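Local structure of putative phophotriesterase (Proteus mirabilis, 3RHG) at residues Tyr4-Val12 and Lys109-Val120; Asp231-Cys241 and Asp272-Arg283. The protein is a zinc-binding amidohydrolase of the phosphotriesterase family that probably hydrolyses ester bonds at a two-metal centre. One frame throughout, in Å; residues are numbered along the deposited sequence. Where two conformers were deposited one is given.

Contact 1. Residues Tyr4-Val12 and Lys109-Val120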
loop_
_atom_site.group_PDB
_atom_site.type_symbol
_atom_site.label_atom_id
_atom_site.label_comp_id
_atom_site.label_asym_id
_atom_site.label_seq_id
_atom_site.Cartn_x
_atom_site.Cartn_y
_atom_site.Cartn_z
ATOM N N TYR A 4 26.213 20.492 16.405
ATOM C CA TYR A 4 25.447 21.319 15.497
ATOM C C TYR A 4 25.417 20.650 14.156
ATOM O O TYR A 4 26.174 19.689 13.914
ATOM C CB TYR A 4 26.079 22.724 15.362
ATOM C CG TYR A 4 27.363 22.698 14.597
ATOM C CD1 TYR A 4 27.384 22.983 13.226
ATOM C CD2 TYR A 4 28.555 22.352 15.217
ATOM C CE1 TYR A 4 28.569 22.943 12.513
ATOM C CE2 TYR A 4 29.745 22.309 14.507
ATOM C CZ TYR A 4 29.747 22.607 13.163
ATOM O OH TYR A 4 30.930 22.559 12.454
ATOM N N ILE A 5 24.532 21.136 13.292
ATOM C CA ILE A 5 24.470 20.691 11.902
ATOM C C ILE A 5 24.757 21.886 10.992
ATOM O O ILE A 5 24.245 22.978 11.237
ATOM C CB ILE A 5 23.049 20.156 11.523
ATOM C CG1 ILE A 5 21.946 21.077 12.065
ATOM C CG2 ILE A 5 22.847 18.724 11.999
ATOM C CD1 ILE A 5 20.583 20.865 11.387
ATOM N N GLN A 6 25.520 21.677 9.925
ATOM C CA GLN A 6 25.727 22.722 8.947
ATOM C C GLN A 6 24.594 22.612 7.927
ATOM O O GLN A 6 24.498 21.612 7.203
ATOM C CB GLN A 6 27.079 22.543 8.252
ATOM C CG GLN A 6 27.356 23.625 7.227
ATOM C CD GLN A 6 27.545 25.010 7.856
ATOM O OE1 GLN A 6 27.875 25.119 9.038
ATOM N NE2 GLN A 6 27.364 26.071 7.056
ATOM N N THR A 7 23.717 23.607 7.907
ATOM C CA THR A 7 22.626 23.655 6.944
ATOM C C THR A 7 23.041 24.522 5.763
ATOM O O THR A 7 24.102 25.168 5.802
ATOM C CB THR A 7 21.314 24.244 7.551
ATOM O OG1 THR A 7 21.368 25.675 7.530
ATOM C CG2 THR A 7 21.040 23.697 8.960
ATOM N N VAL A 8 22.188 24.573 4.738
ATOM C CA VAL A 8 22.489 25.350 3.536
ATOM C C VAL A 8 22.449 26.870 3.789
ATOM O O VAL A 8 22.826 27.672 2.914
ATOM C CB VAL A 8 21.549 24.973 2.357
ATOM C CG1 VAL A 8 21.758 23.513 1.934
ATOM C CG2 VAL A 8 20.073 25.225 2.718
ATOM N N THR A 9 22.016 27.267 4.987
ATOM C CA THR A 9 22.062 28.680 5.363
ATOM C C THR A 9 22.853 28.931 6.647
ATOM O O THR A 9 22.773 30.018 7.225
ATOM C CB THR A 9 20.655 29.270 5.523
ATOM O OG1 THR A 9 19.968 28.579 6.571
ATOM C CG2 THR A 9 19.871 29.145 4.204
ATOM N N GLY A 10 23.616 27.939 7.102
ATOM C CA GLY A 10 24.469 28.145 8.269
ATOM C C GLY A 10 24.257 27.092 9.339
ATOM O O GLY A 10 23.388 26.209 9.201
ATOM N N PRO A 11 25.076 27.155 10.395
ATOM C CA PRO A 11 25.010 26.167 11.470
ATOM C C PRO A 11 23.780 26.326 12.364
ATOM O O PRO A 11 23.343 27.454 12.672
ATOM C CB PRO A 11 26.299 26.422 12.258
ATOM C CG PRO A 11 26.571 27.901 12.053
ATOM C CD PRO A 11 26.193 28.110 10.581
ATOM N N VAL A 12 23.215 25.188 12.748
ATOM C CA VAL A 12 22.109 25.138 13.694
ATOM C C VAL A 12 22.507 24.231 14.852
ATOM O O VAL A 12 22.981 23.121 14.655
ATOM C CB VAL A 12 20.838 24.625 12.974
ATOM C CG1 VAL A 12 19.719 24.263 13.950
ATOM C CG2 VAL A 12 20.365 25.684 11.939
ATOM N N LYS A 109 18.947 25.769 -0.898
ATOM C CA LYS A 109 19.039 27.059 -0.202
ATOM C C LYS A 109 17.761 27.886 -0.366
ATOM O O LYS A 109 17.265 28.499 0.595
ATOM C CB LYS A 109 20.239 27.860 -0.709
ATOM C CG LYS A 109 20.253 29.316 -0.263
ATOM C CD LYS A 109 21.563 29.982 -0.669
ATOM C CE LYS A 109 21.742 31.346 -0.003
ATOM N NZ LYS A 109 21.174 32.437 -0.826
ATOM N N GLN A 110 17.231 27.926 -1.586
ATOM C CA GLN A 110 16.009 28.679 -1.855
ATOM C C GLN A 110 14.863 28.185 -0.978
ATOM O O GLN A 110 14.088 28.977 -0.422
ATOM C CB GLN A 110 15.625 28.578 -3.336
ATOM C CG GLN A 110 16.505 29.413 -4.274
ATOM C CD GLN A 110 16.433 28.944 -5.722
ATOM O OE1 GLN A 110 15.366 28.610 -6.228
ATOM N NE2 GLN A 110 17.576 28.912 -6.386
ATOM N N VAL A 111 14.742 26.869 -0.866
ATOM C CA VAL A 111 13.681 26.294 -0.037
ATOM C C VAL A 111 13.849 26.652 1.443
ATOM O O VAL A 111 12.881 26.987 2.142
ATOM C CB VAL A 111 13.616 24.756 -0.210
ATOM C CG1 VAL A 111 12.777 24.122 0.907
ATOM C CG2 VAL A 111 13.069 24.430 -1.587
ATOM N N ALA A 112 15.077 26.554 1.927
ATOM C CA ALA A 112 15.360 26.910 3.305
ATOM C C ALA A 112 14.924 28.351 3.577
ATOM O O ALA A 112 14.285 28.654 4.594
ATOM C CB ALA A 112 16.848 26.724 3.607
ATOM N N GLU A 113 15.277 29.244 2.660
ATOM C CA GLU A 113 14.977 30.658 2.815
ATOM C C GLU A 113 13.465 30.930 2.776
ATOM O O GLU A 113 12.937 31.722 3.564
ATOM C CB GLU A 113 15.686 31.447 1.724
ATOM C CG GLU A 113 17.180 31.520 1.913
ATOM C CD GLU A 113 17.880 32.155 0.727
ATOM O OE1 GLU A 113 17.278 32.159 -0.373
ATOM O OE2 GLU A 113 19.024 32.647 0.889
ATOM N N LEU A 114 12.767 30.268 1.867
ATOM C CA LEU A 114 11.333 30.515 1.699
ATOM C C LEU A 114 10.481 29.904 2.816
ATOM O O LEU A 114 9.451 30.459 3.181
ATOM C CB LEU A 114 10.846 30.028 0.331
ATOM C CG LEU A 114 11.426 30.828 -0.835
ATOM C CD1 LEU A 114 11.245 30.097 -2.136
ATOM C CD2 LEU A 114 10.796 32.218 -0.906
ATOM N N THR A 115 10.915 28.764 3.352
ATOM C CA THR A 115 10.092 28.013 4.297
ATOM C C THR A 115 10.539 28.169 5.731
ATOM O O THR A 115 9.754 27.948 6.650
ATOM C CB THR A 115 10.118 26.510 4.009
ATOM O OG1 THR A 115 11.447 26.004 4.206
ATOM C CG2 THR A 115 9.667 26.231 2.594
ATOM N N GLY A 116 11.804 28.526 5.923
ATOM C CA GLY A 116 12.355 28.643 7.266
ATOM C C GLY A 116 12.696 27.297 7.869
ATOM O O GLY A 116 13.128 27.212 9.015
ATOM N N ILE A 117 12.499 26.233 7.103
ATOM C CA ILE A 117 12.930 24.897 7.535
ATOM C C ILE A 117 14.456 24.808 7.425
ATOM O O ILE A 117 15.043 25.376 6.499
ATOM C CB ILE A 117 12.258 23.811 6.670
ATOM C CG1 ILE A 117 10.733 23.871 6.830
ATOM C CG2 ILE A 117 12.834 22.414 6.973
ATOM C CD1 ILE A 117 9.991 23.065 5.813
ATOM N N ASN A 118 15.099 24.154 8.395
ATOM C CA ASN A 118 16.538 23.888 8.344
ATOM C C ASN A 118 16.755 22.812 7.289
ATOM O O ASN A 118 16.229 21.709 7.421
ATOM C CB ASN A 118 17.071 23.376 9.691
ATOM C CG ASN A 118 16.847 24.351 10.844
ATOM O OD1 ASN A 118 17.069 25.571 10.716
ATOM N ND2 ASN A 118 16.415 23.815 11.988
ATOM N N VAL A 119 17.495 23.128 6.223
ATOM C CA VAL A 119 17.701 22.152 5.158
ATOM C C VAL A 119 19.172 21.782 5.122
ATOM O O VAL A 119 20.039 22.661 5.009
ATOM C CB VAL A 119 17.276 22.718 3.791
ATOM C CG1 VAL A 119 17.636 21.735 2.667
ATOM C CG2 VAL A 119 15.793 23.010 3.774
ATOM N N VAL A 120 19.456 20.485 5.235
ATOM C CA VAL A 120 20.827 20.016 5.251
ATOM C C VAL A 120 21.114 19.339 3.901
ATOM O O VAL A 120 20.344 18.458 3.452
ATOM C CB VAL A 120 21.057 19.029 6.418
ATOM C CG1 VAL A 120 22.458 18.435 6.374
ATOM C CG2 VAL A 120 20.759 19.712 7.801
HETATM O O HOH W 1 18.646 25.842 6.457
#

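Contact 2. Residues Asp231-Cys241 and Asp272-Arg283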
loop_
_atom_site.group_PDB
_atom_site.type_symbol
_atom_site.label_atom_id
_atom_site.label_comp_id
_atom_site.label_asym_id
_atom_site.label_seq_id
_atom_site.Cartn_x
_atom_site.Cartn_y
_atom_site.Cartn_z
ATOM N N ASP A 231 14.919 -1.017 6.330
ATOM C CA ASP A 231 13.528 -1.482 6.424
ATOM C C ASP A 231 13.330 -2.919 5.909
ATOM O O ASP A 231 12.664 -3.718 6.562
ATOM C CB ASP A 231 12.540 -0.534 5.710
ATOM C CG ASP A 231 12.854 0.947 5.945
ATOM O OD1 ASP A 231 11.916 1.678 6.328
ATOM O OD2 ASP A 231 14.024 1.376 5.745
ATOM N N PRO A 232 13.896 -3.258 4.729
ATOM C CA PRO A 232 13.573 -4.595 4.212
ATOM C C PRO A 232 14.235 -5.737 4.974
ATOM O O PRO A 232 13.947 -6.903 4.673
ATOM C CB PRO A 232 14.075 -4.547 2.751
ATOM C CG PRO A 232 14.142 -3.066 2.419
ATOM C CD PRO A 232 14.626 -2.454 3.726
ATOM N N SER A 233 15.123 -5.425 5.927
ATOM C CA SER A 233 15.671 -6.467 6.792
ATOM C C SER A 233 14.994 -6.502 8.161
ATOM O O SER A 233 15.477 -7.155 9.086
ATOM C CB SER A 233 17.193 -6.379 6.917
ATOM O OG SER A 233 17.619 -5.138 7.470
ATOM N N GLY A 234 13.844 -5.841 8.265
ATOM C CA GLY A 234 13.191 -5.684 9.583
ATOM C C GLY A 234 12.730 -7.015 10.192
ATOM O O GLY A 234 12.614 -7.120 11.429
ATOM N N LYS A 235 12.478 -8.042 9.367
ATOM C CA LYS A 235 12.078 -9.364 9.880
ATOM C C LYS A 235 13.299 -10.136 10.383
ATOM O O LYS A 235 13.183 -11.099 11.159
ATOM C CB LYS A 235 11.366 -10.182 8.795
ATOM C CG LYS A 235 10.018 -9.627 8.378
ATOM C CD LYS A 235 9.511 -10.301 7.110
ATOM C CE LYS A 235 8.184 -9.720 6.662
ATOM N NZ LYS A 235 7.117 -9.906 7.689
ATOM N N ASP A 236 14.476 -9.701 9.936
ATOM C CA ASP A 236 15.736 -10.393 10.228
ATOM C C ASP A 236 16.323 -9.789 11.494
ATOM O O ASP A 236 17.330 -9.058 11.491
ATOM C CB ASP A 236 16.676 -10.281 9.017
ATOM C CG ASP A 236 17.862 -11.226 9.085
ATOM O OD1 ASP A 236 18.144 -11.829 10.149
ATOM O OD2 ASP A 236 18.513 -11.382 8.023
ATOM N N ILE A 237 15.680 -10.120 12.599
ATOM C CA ILE A 237 16.070 -9.537 13.869
ATOM C C ILE A 237 17.522 -9.873 14.242
ATOM O O ILE A 237 18.238 -9.024 14.782
ATOM C CB ILE A 237 15.060 -9.897 14.996
ATOM C CG1 ILE A 237 15.346 -9.065 16.256
ATOM C CG2 ILE A 237 15.062 -11.398 15.233
ATOM C CD1 ILE A 237 14.268 -9.164 17.305
ATOM N N ASP A 238 17.987 -11.085 13.915
ATOM C CA ASP A 238 19.354 -11.451 14.278
ATOM C C ASP A 238 20.355 -10.534 13.569
ATOM O O ASP A 238 21.314 -10.040 14.177
ATOM C CB ASP A 238 19.675 -12.922 13.943
ATOM C CG ASP A 238 18.937 -13.918 14.841
ATOM O OD1 ASP A 238 18.336 -13.497 15.850
ATOM O OD2 ASP A 238 18.978 -15.145 14.550
ATOM N N TYR A 239 20.150 -10.331 12.266
ATOM C CA TYR A 239 21.014 -9.436 11.497
ATOM C C TYR A 239 20.967 -8.007 12.048
ATOM O O TYR A 239 22.003 -7.359 12.247
ATOM C CB TYR A 239 20.525 -9.396 10.061
ATOM C CG TYR A 239 21.149 -8.327 9.182
ATOM C CD1 TYR A 239 22.465 -8.449 8.725
ATOM C CD2 TYR A 239 20.407 -7.230 8.754
ATOM C CE1 TYR A 239 23.029 -7.493 7.879
ATOM C CE2 TYR A 239 20.966 -6.260 7.912
ATOM C CZ TYR A 239 22.274 -6.414 7.461
ATOM O OH TYR A 239 22.831 -5.486 6.593
ATOM N N GLN A 240 19.766 -7.494 12.269
ATOM C CA GLN A 240 19.652 -6.105 12.702
ATOM C C GLN A 240 20.287 -5.889 14.078
ATOM O O GLN A 240 21.022 -4.923 14.267
ATOM C CB GLN A 240 18.208 -5.614 12.657
ATOM C CG GLN A 240 17.638 -5.576 11.232
ATOM C CD GLN A 240 16.476 -4.607 11.072
ATOM O OE1 GLN A 240 15.690 -4.407 11.996
ATOM N NE2 GLN A 240 16.372 -3.984 9.898
ATOM N N CYS A 241 20.045 -6.789 15.022
ATOM C CA CYS A 241 20.713 -6.676 16.326
ATOM C C CYS A 241 22.244 -6.815 16.218
ATOM O O CYS A 241 22.986 -6.179 16.973
ATOM C CB CYS A 241 20.135 -7.685 17.325
ATOM S SG CYS A 241 18.434 -7.304 17.753
ATOM N N ASP A 272 4.469 -3.747 8.894
ATOM C CA ASP A 272 5.678 -4.584 9.041
ATOM C C ASP A 272 6.727 -3.790 9.811
ATOM O O ASP A 272 7.422 -4.309 10.684
ATOM C CB ASP A 272 6.322 -4.939 7.678
ATOM C CG ASP A 272 5.558 -5.987 6.879
ATOM O OD1 ASP A 272 4.842 -6.834 7.470
ATOM O OD2 ASP A 272 5.726 -5.970 5.613
ATOM N N THR A 273 6.902 -2.537 9.422
ATOM C CA THR A 273 7.980 -1.717 10.004
ATOM C C THR A 273 7.616 -1.254 11.419
ATOM O O THR A 273 8.486 -1.140 12.278
ATOM C CB THR A 273 8.317 -0.575 9.068
ATOM O OG1 THR A 273 8.859 -1.163 7.875
ATOM C CG2 THR A 273 9.372 0.358 9.669
ATOM N N VAL A 274 6.324 -1.021 11.670
ATOM C CA VAL A 274 5.867 -0.758 13.040
ATOM C C VAL A 274 6.326 -1.899 13.955
ATOM O O VAL A 274 6.900 -1.664 15.009
ATOM C CB VAL A 274 4.332 -0.605 13.112
ATOM C CG1 VAL A 274 3.840 -0.568 14.559
ATOM C CG2 VAL A 274 3.892 0.666 12.363
ATOM N N GLU A 275 6.110 -3.140 13.526
ATOM C CA GLU A 275 6.485 -4.297 14.333
ATOM C C GLU A 275 8.010 -4.452 14.480
ATOM O O GLU A 275 8.508 -4.771 15.562
ATOM C CB GLU A 275 5.881 -5.583 13.755
ATOM C CG GLU A 275 6.087 -6.802 14.655
ATOM C CD GLU A 275 5.519 -6.617 16.075
ATOM O OE1 GLU A 275 4.444 -5.982 16.247
ATOM O OE2 GLU A 275 6.152 -7.120 17.030
ATOM N N ALA A 276 8.752 -4.221 13.401
ATOM C CA ALA A 276 10.205 -4.331 13.450
ATOM C C ALA A 276 10.767 -3.284 14.431
ATOM O O ALA A 276 11.584 -3.606 15.287
ATOM C CB ALA A 276 10.812 -4.122 12.059
ATOM N N VAL A 277 10.340 -2.028 14.280
ATOM C CA VAL A 277 10.839 -0.946 15.131
ATOM C C VAL A 277 10.403 -1.150 16.586
ATOM O O VAL A 277 11.208 -1.000 17.514
ATOM C CB VAL A 277 10.410 0.446 14.589
ATOM C CG1 VAL A 277 10.649 1.559 15.623
ATOM C CG2 VAL A 277 11.107 0.725 13.237
ATOM N N ALA A 278 9.145 -1.527 16.783
ATOM C CA ALA A 278 8.634 -1.760 18.153
ATOM C C ALA A 278 9.459 -2.854 18.807
ATOM O O ALA A 278 9.846 -2.739 19.971
ATOM C CB ALA A 278 7.148 -2.158 18.136
ATOM N N THR A 279 9.730 -3.930 18.062
ATOM C CA THR A 279 10.504 -5.044 18.631
ATOM C C THR A 279 11.945 -4.640 19.005
ATOM O O THR A 279 12.459 -5.018 20.074
ATOM C CB THR A 279 10.444 -6.285 17.725
ATOM O OG1 THR A 279 9.073 -6.691 17.605
ATOM C CG2 THR A 279 11.262 -7.449 18.311
ATOM N N LEU A 280 12.601 -3.875 18.143
ATOM C CA LEU A 280 13.926 -3.384 18.463
ATOM C C LEU A 280 13.907 -2.513 19.718
ATOM O O LEU A 280 14.814 -2.593 20.534
ATOM C CB LEU A 280 14.506 -2.596 17.281
ATOM C CG LEU A 280 14.907 -3.442 16.058
ATOM C CD1 LEU A 280 15.457 -2.518 14.958
ATOM C CD2 LEU A 280 15.941 -4.517 16.415
ATOM N N ILE A 281 12.890 -1.662 19.857
ATOM C CA ILE A 281 12.774 -0.808 21.060
ATOM C C ILE A 281 12.625 -1.693 22.285
ATOM O O ILE A 281 13.220 -1.425 23.338
ATOM C CB ILE A 281 11.569 0.190 20.937
ATOM C CG1 ILE A 281 11.869 1.186 19.797
ATOM C CG2 ILE A 281 11.244 0.854 22.292
ATOM C CD1 ILE A 281 10.685 2.033 19.354
ATOM N N GLU A 282 11.829 -2.753 22.166
ATOM C CA GLU A 282 11.606 -3.633 23.316
ATOM C C GLU A 282 12.863 -4.427 23.670
ATOM O O GLU A 282 13.054 -4.829 24.825
ATOM C CB GLU A 282 10.378 -4.527 23.093
ATOM C CG GLU A 282 9.093 -3.699 23.122
ATOM C CD GLU A 282 7.865 -4.438 22.661
ATOM O OE1 GLU A 282 7.994 -5.472 21.966
ATOM O OE2 GLU A 282 6.754 -3.966 22.994
ATOM N N ARG A 283 13.737 -4.604 22.681
ATOM C CA ARG A 283 15.032 -5.246 22.872
ATOM C C ARG A 283 16.081 -4.257 23.390
ATOM O O ARG A 283 17.220 -4.645 23.653
ATOM C CB ARG A 283 15.542 -5.893 21.572
ATOM C CG ARG A 283 14.808 -7.192 21.150
ATOM C CD ARG A 283 15.371 -8.427 21.854
ATOM N NE ARG A 283 16.618 -8.882 21.235
ATOM C CZ ARG A 283 16.687 -9.795 20.267
ATOM N NH1 ARG A 283 15.577 -10.357 19.803
ATOM N NH2 ARG A 283 17.865 -10.143 19.756
HETATM O O HOH W 2 9.387 0.745 6.042
HETATM O O HOH W 3 10.702 -3.226 8.400
HETATM O O HOH W 4 6.096 -8.352 10.073
HETATM O O HOH W 5 19.482 -11.550 18.167
#

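Contact 1. Residues Tyr4-Val12 and Lys109-Val120
V8 and V119 make the one direct hydrogen bond between the N-terminal β-hairpin and the barrel segment 109-120. V8 N donates to V119 O over 2.9 Å, and the donor lies almost straight out from the carbonyl (C=O...N angle 176°). The bond comes just where strand 4-7 gives way to the type I turn T7-G10, and strands 4-7 and 118-120 run nearly perpendicular (81°), so the hairpin does not extend the sheet.

A water supports the same junction: it accepts from V119 N, donates to T7 OG1 at 2.9 Å, and is also hydrogen-bonded to T9 OG1. T7 OG1 is itself placed by chi1 of 82°, between its own N and carbonyl carbon; from there it accepts from T9 N in an ST turn and donates to G10 O at 2.7 Å, in the carbonyl plane on a lone pair. The hydroxyl thus grips the turn's backbone at T9 N and G10 O, while the water ties it to V119 N.

Apolar contacts flank these bonds. V8 CG2 wedges between helix and strand, 3.7 Å from A112 CB and 3.9 Å from V119 CB, while T9 CG2 lies against A112 CB from the turn. Farther along the hairpin, I5 CD1 meets V120 CG2 at 3.8 Å, the two side chains crossing at about a right angle. A mixed contact puts V12 CG2 3.5 Å from N118 OD1; the amide's ND2 is bonded to T91 OG1.

The hairpin therefore lies across the start of barrel strand 118-123, with strand 89-94 beside that strand and helix 105-115 receiving V8 on I105 and L108.

Contact 2. Residues Asp231-Cys241 and Asp272-Arg283
G234 and A276 bring together two successive βα units of the (β/α)8 barrel: the loop after strand 225-227, leading into helix 237-245, packs on helix 270-282. Their CA atoms are 5.1 Å apart, and A276 CB lies 3.6 Å from G234 O and almost as near G234 CA. G234, having no side chain, lets its backbone come this close to the A276 methyl. The axes of helices 237-241 and 272-282 are angled at 55° and stay 11.5 Å apart, leaving side chains to span the interval.

In the side-chain packing, I237 CD1 reaches T279 CG2 at 3.6 Å, carried there by an extended chain with CG1 anti to the backbone N (chi1 -170°). The L280 CD1 methyl lies against the amide oxygen Q240 OE1, the two side chains crossing at about a right angle, and L280 CD2 makes an apolar contact with C241 SG at 4.0 Å.

Polar links are mostly mediated by water. T273 OG1 shares one water with D231 OD1 and another with D231 O, bridging the loop to the helix by two routes; D231 OD1 also accepts from N of M254, a residue that lines the benzoic acid pocket. K235 NZ and D272 OD1 form a long salt bridge of 3.8 Å, and both bond to a water.

R283 closes the far end. Bends at chi2 and chi3 fold its chain back toward helix 237-245, where C241 SG lies over one guanidinium face, 3.5 Å from R283 NH2. At the guanidinium edge, a water in the plane accepts a weak bond from R283 NH2 and donates to D238 OD1.

Contact 1 closes before contact 2 opens along the chain, and the two lie on opposite sides of the chain's centre, their own centres 32 Å apart and nearest atoms about 18 Å apart. Both belong to one (β/α)8 barrel but have no helix or strand in common: contact 1 sets an N-terminal hairpin against the third strand, 118-123, and the helix before it, whereas contact 2 joins the loop and helix after the sixth strand, 225-227, to the helix after the seventh, 249-252. V120 in contact 1 is about 13 Å from a zinc ion, side chain to ion, and D231 in contact 2 about 10 Å, so both belong to the scaffold outside the first coordination shell.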